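Local coordinates for protein extracellular ligand-binding receptor (PDB 4ZPJ) that probably binds a small solute outside the cell and delivers it to an ABC transporter, as a substrate-binding protein of the leucine-binding family, at residues A[73-85]-A[337-349]. Residues are numbered along the deposited sequence; the frame is centred on the assembly and turned at random.
Sequences GNLRGLTLALDQA and VDYAGYIGGRVIA
The guanidinium of Arg76 carries Gly73 CA against one face and meets Asp338 at its edge, while the Tyr342 ring takes Gln84 NE2 and Gly77 O near its plane. Ala81 CB approaches that ring obliquely, 3.7 Å from Tyr342 CD1. In a side-on salt bridge, NE and NH2 of Arg76 both donate hydrogen bonds to Asp338 OD1, each at 2.9 Å, the planes 44° apart; NH2 comes from the syn side, whereas NE lies nearly along the C-O axis. A bend at chi3 turns the Arg76 chain back over Gly73 to reach the acid, whose OD2 takes the backbone N of Gly335. An alanine at Arg76 would remove both nitrogens and is likely to leave Asp338 OD1 without its charged mate in this contact. At the other end, Gln84 NE2 donates to Tyr342 OH over 2.9 Å, amide and ring standing 80° apart. With CG anti to the backbone N, Tyr342 fits as a knob among Gly77, Leu80, Ala81 and Gln84; Leu78 answers, its CD2 3.7 Å from Gly345 N, among Gly341, Gly344, Gly345 and Ile348. Between these knobs the backbones nearly touch: CA-H...O contacts run both ways, Gly341 CA to Asn74 O at 3.4 Å and Gly77 CA to Asp338 O at 3.3 Å. A CB on Gly77 or Gly341 would clash. Segments 73-84 and 337-349, axes 6.2 Å apart at -38°, with Gly73/Gly77 and Gly341/Gly345 each four apart, form a GxxxG-type pair on helices 68-84 and 336-354, within one lobe of the periplasmic-binding-protein fold.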
loop_
_atom_site.group_PDB
_atom_site.type_symbol
_atom_site.label_atom_id
_atom_site.label_comp_id
_atom_site.label_asym_id
_atom_site.label_seq_id
_atom_site.Cartn_x
_atom_site.Cartn_y
_atom_site.Cartn_z
ATOM N N GLY A 73 -6.068 0.307 10.169
ATOM C CA GLY A 73 -6.687 0.080 8.849
ATOM C C GLY A 73 -6.442 -1.335 8.366
ATOM O O GLY A 73 -7.323 -1.995 7.837
ATOM N N ASN A 74 -5.217 -1.803 8.567
ATOM C CA ASN A 74 -4.868 -3.129 8.199
ATOM C C ASN A 74 -5.745 -4.130 9.004
ATOM O O ASN A 74 -6.257 -5.098 8.436
ATOM C CB ASN A 74 -3.362 -3.361 8.409
ATOM C CG ASN A 74 -2.495 -2.983 7.184
ATOM O OD1 ASN A 74 -2.950 -2.438 6.173
ATOM N ND2 ASN A 74 -1.253 -3.330 7.268
ATOM N N LEU A 75 -5.913 -3.878 10.309
ATOM C CA LEU A 75 -6.651 -4.775 11.162
ATOM C C LEU A 75 -8.116 -4.803 10.805
ATOM O O LEU A 75 -8.716 -5.872 10.768
ATOM C CB LEU A 75 -6.421 -4.455 12.650
ATOM C CG LEU A 75 -7.130 -5.244 13.707
ATOM C CD1 LEU A 75 -6.750 -6.701 13.610
ATOM C CD2 LEU A 75 -6.845 -4.685 15.110
ATOM N N ARG A 76 -8.701 -3.666 10.495
ATOM C CA ARG A 76 -10.086 -3.676 9.981
ATOM C C ARG A 76 -10.275 -4.478 8.707
ATOM O O ARG A 76 -11.248 -5.217 8.571
ATOM C CB ARG A 76 -10.565 -2.265 9.701
ATOM C CG ARG A 76 -10.734 -1.415 10.954
ATOM C CD ARG A 76 -11.312 -0.045 10.619
ATOM N NE ARG A 76 -10.516 0.738 9.689
ATOM C CZ ARG A 76 -9.752 1.796 10.023
ATOM N NH1 ARG A 76 -9.629 2.227 11.298
ATOM N NH2 ARG A 76 -9.083 2.439 9.072
ATOM N N GLY A 77 -9.387 -4.326 7.736
ATOM C CA GLY A 77 -9.532 -5.099 6.472
ATOM C C GLY A 77 -9.414 -6.608 6.710
ATOM O O GLY A 77 -10.173 -7.418 6.196
ATOM N N LEU A 78 -8.422 -6.957 7.492
ATOM C CA LEU A 78 -8.088 -8.332 7.795
ATOM C C LEU A 78 -9.224 -9.054 8.504
ATOM O O LEU A 78 -9.570 -10.164 8.093
ATOM C CB LEU A 78 -6.829 -8.275 8.622
ATOM C CG LEU A 78 -5.907 -9.385 9.025
ATOM C CD1 LEU A 78 -6.665 -10.353 9.898
ATOM C CD2 LEU A 78 -5.202 -10.030 7.840
ATOM N N THR A 79 -9.834 -8.441 9.530
ATOM C CA THR A 79 -10.889 -9.110 10.257
ATOM C C THR A 79 -12.172 -9.189 9.463
ATOM O O THR A 79 -12.868 -10.170 9.550
ATOM C CB THR A 79 -11.181 -8.485 11.642
ATOM O OG1 THR A 79 -11.335 -7.067 11.523
ATOM C CG2 THR A 79 -10.035 -8.752 12.530
ATOM N N LEU A 80 -12.486 -8.149 8.717
ATOM C CA LEU A 80 -13.587 -8.212 7.792
ATOM C C LEU A 80 -13.486 -9.420 6.841
ATOM O O LEU A 80 -14.476 -10.105 6.660
ATOM C CB LEU A 80 -13.664 -6.913 6.992
ATOM C CG LEU A 80 -14.832 -6.930 6.039
ATOM C CD1 LEU A 80 -16.118 -6.967 6.837
ATOM C CD2 LEU A 80 -14.839 -5.729 5.124
ATOM N N ALA A 81 -12.297 -9.707 6.295
ATOM C CA ALA A 81 -12.123 -10.869 5.374
ATOM C C ALA A 81 -12.229 -12.149 6.083
ATOM O O ALA A 81 -12.850 -13.057 5.571
ATOM C CB ALA A 81 -10.795 -10.861 4.688
ATOM N N LEU A 82 -11.641 -12.246 7.276
ATOM C CA LEU A 82 -11.731 -13.498 7.971
ATOM C C LEU A 82 -13.163 -13.790 8.443
ATOM O O LEU A 82 -13.615 -14.933 8.410
ATOM C CB LEU A 82 -10.718 -13.587 9.120
ATOM C CG LEU A 82 -9.290 -13.589 8.549
ATOM C CD1 LEU A 82 -8.233 -13.372 9.613
ATOM C CD2 LEU A 82 -9.002 -14.860 7.776
ATOM N N ASP A 83 -13.892 -12.771 8.841
ATOM C CA ASP A 83 -15.295 -12.954 9.177
ATOM C C ASP A 83 -16.175 -13.362 7.994
ATOM O O ASP A 83 -17.055 -14.178 8.160
ATOM C CB ASP A 83 -15.861 -11.694 9.861
ATOM C CG ASP A 83 -15.330 -11.522 11.265
ATOM O OD1 ASP A 83 -14.695 -12.496 11.694
ATOM O OD2 ASP A 83 -15.568 -10.487 11.965
ATOM N N GLN A 84 -15.935 -12.832 6.793
ATOM C CA GLN A 84 -16.755 -13.266 5.639
ATOM C C GLN A 84 -16.568 -14.733 5.349
ATOM O O GLN A 84 -17.491 -15.389 4.883
ATOM C CB GLN A 84 -16.416 -12.512 4.383
ATOM C CG GLN A 84 -16.762 -11.085 4.497
ATOM C CD GLN A 84 -16.466 -10.344 3.235
ATOM O OE1 GLN A 84 -17.256 -9.508 2.863
ATOM N NE2 GLN A 84 -15.361 -10.682 2.534
ATOM N N ALA A 85 -15.355 -15.216 5.616
ATOM C CA ALA A 85 -15.014 -16.621 5.512
ATOM C C ALA A 85 -15.482 -17.452 6.716
ATOM O O ALA A 85 -15.260 -18.646 6.746
ATOM C CB ALA A 85 -13.506 -16.741 5.366
ATOM N N VAL A 337 -5.141 1.271 3.228
ATOM C CA VAL A 337 -4.755 0.386 4.284
ATOM C C VAL A 337 -5.842 -0.645 4.654
ATOM O O VAL A 337 -5.520 -1.743 5.065
ATOM C CB VAL A 337 -4.273 1.165 5.539
ATOM C CG1 VAL A 337 -3.017 1.953 5.185
ATOM C CG2 VAL A 337 -5.372 2.111 6.068
ATOM N N ASP A 338 -7.100 -0.270 4.564
ATOM C CA ASP A 338 -8.204 -1.203 4.756
ATOM C C ASP A 338 -8.167 -2.195 3.634
ATOM O O ASP A 338 -8.373 -3.359 3.860
ATOM C CB ASP A 338 -9.574 -0.512 4.750
ATOM C CG ASP A 338 -9.651 0.716 5.697
ATOM O OD1 ASP A 338 -9.655 0.547 6.924
ATOM O OD2 ASP A 338 -9.781 1.846 5.181
ATOM N N TYR A 339 -7.920 -1.730 2.403
ATOM C CA TYR A 339 -7.894 -2.610 1.258
ATOM C C TYR A 339 -6.799 -3.667 1.404
ATOM O O TYR A 339 -7.006 -4.904 1.161
ATOM C CB TYR A 339 -7.690 -1.796 -0.046
ATOM C CG TYR A 339 -7.342 -2.702 -1.216
ATOM C CD1 TYR A 339 -8.298 -3.465 -1.835
ATOM C CD2 TYR A 339 -6.018 -2.862 -1.616
ATOM C CE1 TYR A 339 -7.962 -4.314 -2.905
ATOM C CE2 TYR A 339 -5.661 -3.750 -2.631
ATOM C CZ TYR A 339 -6.617 -4.448 -3.293
ATOM O OH TYR A 339 -6.220 -5.290 -4.331
ATOM N N ALA A 340 -5.618 -3.193 1.773
ATOM C CA ALA A 340 -4.450 -4.067 1.856
ATOM C C ALA A 340 -4.591 -5.138 2.954
ATOM O O ALA A 340 -4.231 -6.298 2.724
ATOM C CB ALA A 340 -3.179 -3.244 2.070
ATOM N N GLY A 341 -5.172 -4.769 4.098
ATOM C CA GLY A 341 -5.566 -5.728 5.141
ATOM C C GLY A 341 -6.582 -6.764 4.671
ATOM O O GLY A 341 -6.463 -7.965 4.947
ATOM N N TYR A 342 -7.571 -6.311 3.940
ATOM C CA TYR A 342 -8.559 -7.203 3.380
ATOM C C TYR A 342 -7.950 -8.293 2.459
ATOM O O TYR A 342 -8.236 -9.467 2.571
ATOM C CB TYR A 342 -9.596 -6.357 2.642
ATOM C CG TYR A 342 -10.681 -7.186 2.075
ATOM C CD1 TYR A 342 -11.681 -7.707 2.903
ATOM C CD2 TYR A 342 -10.714 -7.480 0.717
ATOM C CE1 TYR A 342 -12.704 -8.498 2.400
ATOM C CE2 TYR A 342 -11.702 -8.304 0.225
ATOM C CZ TYR A 342 -12.697 -8.793 1.062
ATOM O OH TYR A 342 -13.679 -9.566 0.508
ATOM N N ILE A 343 -7.052 -7.900 1.587
ATOM C CA ILE A 343 -6.339 -8.847 0.725
ATOM C C ILE A 343 -5.507 -9.810 1.583
ATOM O O ILE A 343 -5.386 -11.010 1.278
ATOM C CB ILE A 343 -5.421 -8.087 -0.267
ATOM C CG1 ILE A 343 -6.222 -7.138 -1.150
ATOM C CG2 ILE A 343 -4.567 -9.053 -1.095
ATOM C CD1 ILE A 343 -7.078 -7.813 -2.215
ATOM N N GLY A 344 -4.879 -9.307 2.630
ATOM C CA GLY A 344 -4.216 -10.220 3.577
ATOM C C GLY A 344 -5.160 -11.363 4.031
ATOM O O GLY A 344 -4.812 -12.549 4.062
ATOM N N GLY A 345 -6.336 -10.977 4.482
ATOM C CA GLY A 345 -7.242 -11.917 5.087
ATOM C C GLY A 345 -7.819 -12.892 4.099
ATOM O O GLY A 345 -8.061 -14.048 4.474
ATOM N N ARG A 346 -8.023 -12.419 2.859
ATOM C CA ARG A 346 -8.568 -13.254 1.789
ATOM C C ARG A 346 -7.538 -14.279 1.349
ATOM O O ARG A 346 -7.841 -15.433 1.135
ATOM C CB ARG A 346 -8.940 -12.441 0.539
ATOM C CG ARG A 346 -10.350 -11.973 0.404
ATOM C CD ARG A 346 -11.427 -13.065 0.443
ATOM N NE ARG A 346 -11.511 -13.923 -0.727
ATOM C CZ ARG A 346 -12.015 -13.548 -1.896
ATOM N NH1 ARG A 346 -12.466 -12.320 -2.098
ATOM N NH2 ARG A 346 -12.061 -14.416 -2.878
ATOM N N VAL A 347 -6.304 -13.839 1.208
ATOM C CA VAL A 347 -5.214 -14.751 0.927
ATOM C C VAL A 347 -5.199 -15.871 1.984
ATOM O O VAL A 347 -5.098 -17.052 1.646
ATOM C CB VAL A 347 -3.876 -14.006 0.974
ATOM C CG1 VAL A 347 -2.728 -14.972 1.107
ATOM C CG2 VAL A 347 -3.714 -13.111 -0.257
ATOM N N ILE A 348 -5.325 -15.500 3.262
ATOM C CA ILE A 348 -5.161 -16.462 4.327
ATOM C C ILE A 348 -6.308 -17.392 4.222
ATOM O O ILE A 348 -6.133 -18.593 4.255
ATOM C CB ILE A 348 -5.165 -15.778 5.694
ATOM C CG1 ILE A 348 -3.820 -15.099 5.897
ATOM C CG2 ILE A 348 -5.404 -16.782 6.778
ATOM C CD1 ILE A 348 -3.809 -14.110 7.003
ATOM N N ALA A 349 -7.492 -16.826 4.017
ATOM C CA ALA A 349 -8.725 -17.608 3.911
ATOM C C ALA A 349 -8.711 -18.569 2.730
ATOM O O ALA A 349 -9.164 -19.690 2.861
ATOM C CB ALA A 349 -9.941 -16.693 3.840
#